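Local coordinates for YcaO (Methanopyrus kandleri, PDB 6CIB), which binds ATP-type nucleotides and magnesium as a YcaO-family enzyme and probably uses them to install thioamides in a peptide backbone, at residues I45-R50 with E251-L256. Sequence-based numbering, arbitrary orientation.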
loop_
_atom_site.group_PDB
_atom_site.type_symbol
_atom_site.label_atom_id
_atom_site.label_comp_id
_atom_site.label_asym_id
_atom_site.label_seq_id
_atom_site.Cartn_x
_atom_site.Cartn_y
_atom_site.Cartn_z
ATOM N N ILE A 45 -1.723 -14.711 -13.177
ATOM C CA ILE A 45 -1.358 -14.241 -11.829
ATOM C C ILE A 45 -1.991 -15.062 -10.698
ATOM O O ILE A 45 -3.220 -15.096 -10.564
ATOM C CB ILE A 45 -1.660 -12.724 -11.607
ATOM C CG1 ILE A 45 -0.915 -11.841 -12.634
ATOM C CG2 ILE A 45 -1.347 -12.304 -10.165
ATOM C CD1 ILE A 45 0.593 -12.068 -12.715
ATOM N N PRO A 46 -1.143 -15.705 -9.868
ATOM C CA PRO A 46 -1.599 -16.383 -8.658
ATOM C C PRO A 46 -2.111 -15.380 -7.632
ATOM O O PRO A 46 -1.425 -14.387 -7.332
ATOM C CB PRO A 46 -0.327 -17.063 -8.116
ATOM C CG PRO A 46 0.660 -17.023 -9.217
ATOM C CD PRO A 46 0.310 -15.839 -10.060
ATOM N N VAL A 47 -3.313 -15.640 -7.122
ATOM C CA VAL A 47 -3.911 -14.837 -6.052
ATOM C C VAL A 47 -4.289 -15.787 -4.906
ATOM O O VAL A 47 -4.757 -16.901 -5.142
ATOM C CB VAL A 47 -5.151 -14.022 -6.535
ATOM C CG1 VAL A 47 -5.774 -13.223 -5.382
ATOM C CG2 VAL A 47 -4.773 -13.077 -7.672
ATOM N N GLU A 48 -4.077 -15.333 -3.673
ATOM C CA GLU A 48 -4.334 -16.132 -2.480
ATOM C C GLU A 48 -5.330 -15.428 -1.571
ATOM O O GLU A 48 -5.231 -14.216 -1.347
ATOM C CB GLU A 48 -3.025 -16.384 -1.734
ATOM C CG GLU A 48 -2.089 -17.358 -2.435
ATOM C CD GLU A 48 -2.577 -18.799 -2.365
ATOM O OE1 GLU A 48 -3.032 -19.234 -1.290
ATOM O OE2 GLU A 48 -2.494 -19.501 -3.386
ATOM N N ILE A 49 -6.306 -16.174 -1.062
ATOM C CA ILE A 49 -7.316 -15.573 -0.172
ATOM C C ILE A 49 -7.259 -16.269 1.176
ATOM O O ILE A 49 -7.145 -17.498 1.243
ATOM C CB ILE A 49 -8.747 -15.591 -0.777
ATOM C CG1 ILE A 49 -8.816 -14.717 -2.033
ATOM C CG2 ILE A 49 -9.797 -15.073 0.211
ATOM C CD1 ILE A 49 -8.760 -15.519 -3.310
ATOM N N ARG A 50 -7.324 -15.466 2.238
ATOM C CA ARG A 50 -7.336 -15.969 3.604
ATOM C C ARG A 50 -8.589 -15.512 4.346
ATOM O O ARG A 50 -8.971 -14.338 4.272
ATOM C CB ARG A 50 -6.070 -15.521 4.345
ATOM C CG ARG A 50 -4.752 -15.973 3.695
ATOM C CD ARG A 50 -4.523 -17.478 3.860
ATOM N NE ARG A 50 -3.319 -17.957 3.171
ATOM C CZ ARG A 50 -3.266 -18.340 1.893
ATOM N NH1 ARG A 50 -4.358 -18.314 1.134
ATOM N NH2 ARG A 50 -2.107 -18.749 1.367
ATOM N N GLU A 251 -2.254 -5.820 -8.398
ATOM C CA GLU A 251 -3.408 -5.330 -7.653
ATOM C C GLU A 251 -4.712 -5.491 -8.431
ATOM O O GLU A 251 -5.725 -5.856 -7.850
ATOM C CB GLU A 251 -3.203 -3.889 -7.179
ATOM C CG GLU A 251 -2.928 -3.785 -5.681
ATOM C CD GLU A 251 -2.759 -2.356 -5.190
ATOM O OE1 GLU A 251 -3.471 -1.448 -5.678
ATOM O OE2 GLU A 251 -1.897 -2.135 -4.308
ATOM N N VAL A 252 -4.663 -5.257 -9.746
ATOM C CA VAL A 252 -5.800 -5.541 -10.638
ATOM C C VAL A 252 -6.204 -7.022 -10.555
ATOM O O VAL A 252 -7.370 -7.330 -10.320
ATOM C CB VAL A 252 -5.502 -5.106 -12.087
ATOM C CG1 VAL A 252 -6.526 -5.674 -13.060
ATOM C CG2 VAL A 252 -5.473 -3.588 -12.184
ATOM N N ALA A 253 -5.237 -7.927 -10.712
ATOM C CA ALA A 253 -5.521 -9.369 -10.612
ATOM C C ALA A 253 -6.160 -9.719 -9.265
ATOM O O ALA A 253 -7.144 -10.444 -9.226
ATOM C CB ALA A 253 -4.257 -10.187 -10.841
ATOM N N GLN A 254 -5.597 -9.187 -8.178
ATOM C CA GLN A 254 -6.158 -9.329 -6.840
ATOM C C GLN A 254 -7.606 -8.821 -6.767
ATOM O O GLN A 254 -8.485 -9.509 -6.219
ATOM C CB GLN A 254 -5.289 -8.596 -5.825
ATOM C CG GLN A 254 -5.723 -8.761 -4.373
ATOM C CD GLN A 254 -4.682 -8.224 -3.411
ATOM O OE1 GLN A 254 -4.004 -8.989 -2.724
ATOM N NE2 GLN A 254 -4.522 -6.916 -3.387
ATOM N N GLY A 255 -7.833 -7.630 -7.329
ATOM C CA GLY A 255 -9.164 -7.021 -7.400
ATOM C C GLY A 255 -10.174 -7.911 -8.111
ATOM O O GLY A 255 -11.290 -8.092 -7.624
ATOM N N LEU A 256 -9.765 -8.484 -9.244
ATOM C CA LEU A 256 -10.628 -9.377 -10.020
ATOM C C LEU A 256 -10.955 -10.670 -9.307
ATOM O O LEU A 256 -12.098 -11.143 -9.380
ATOM C CB LEU A 256 -10.043 -9.655 -11.409
ATOM C CG LEU A 256 -9.930 -8.437 -12.333
ATOM C CD1 LEU A 256 -9.074 -8.741 -13.551
ATOM C CD2 LEU A 256 -11.308 -7.936 -12.732
#
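I45 and V47 set their branched side chains against A253, packing the middle strand of a three-stranded antiparallel sheet on helix 241-260 of the YcaO fold. The local axes are 8.6 Å apart at closest approach and cross at -52°. The contact is apolar, without hydrogen bonds. The methyl group of A253 sits against the branch point of I45, with CB of A253 3.7 Å from CG2 of I45 and equally near its CB. I45 has CG1 beside the backbone N (chi1 -58°), and the longer branch leads away from residues 251-256; I45 also touches L250 on the same helix. V47 uses both methyls: CG2 lies 3.9 Å from the backbone O of A253 and 4.0 Å from the N of Q254, while CG1, anti to the backbone N (chi1 179°), reaches the CA of Q254. V47 thus meets mainly helix backbone, and the Q254 side chain lies near K64 and S74 of the nucleotide site, its nearest atom about 5 Å from the bound ADP.

Polar groups lie on the other face of the strand, where E48 and R50 pack against helix 68-85. NH1 and NH2 of R50 both donate to OE1 of E48, while OE2 makes a salt bridge with R68 and a hydrogen bond with S39. NH1 of R50 also donates to O of I49 at 2.9 Å, from above the carbonyl plane.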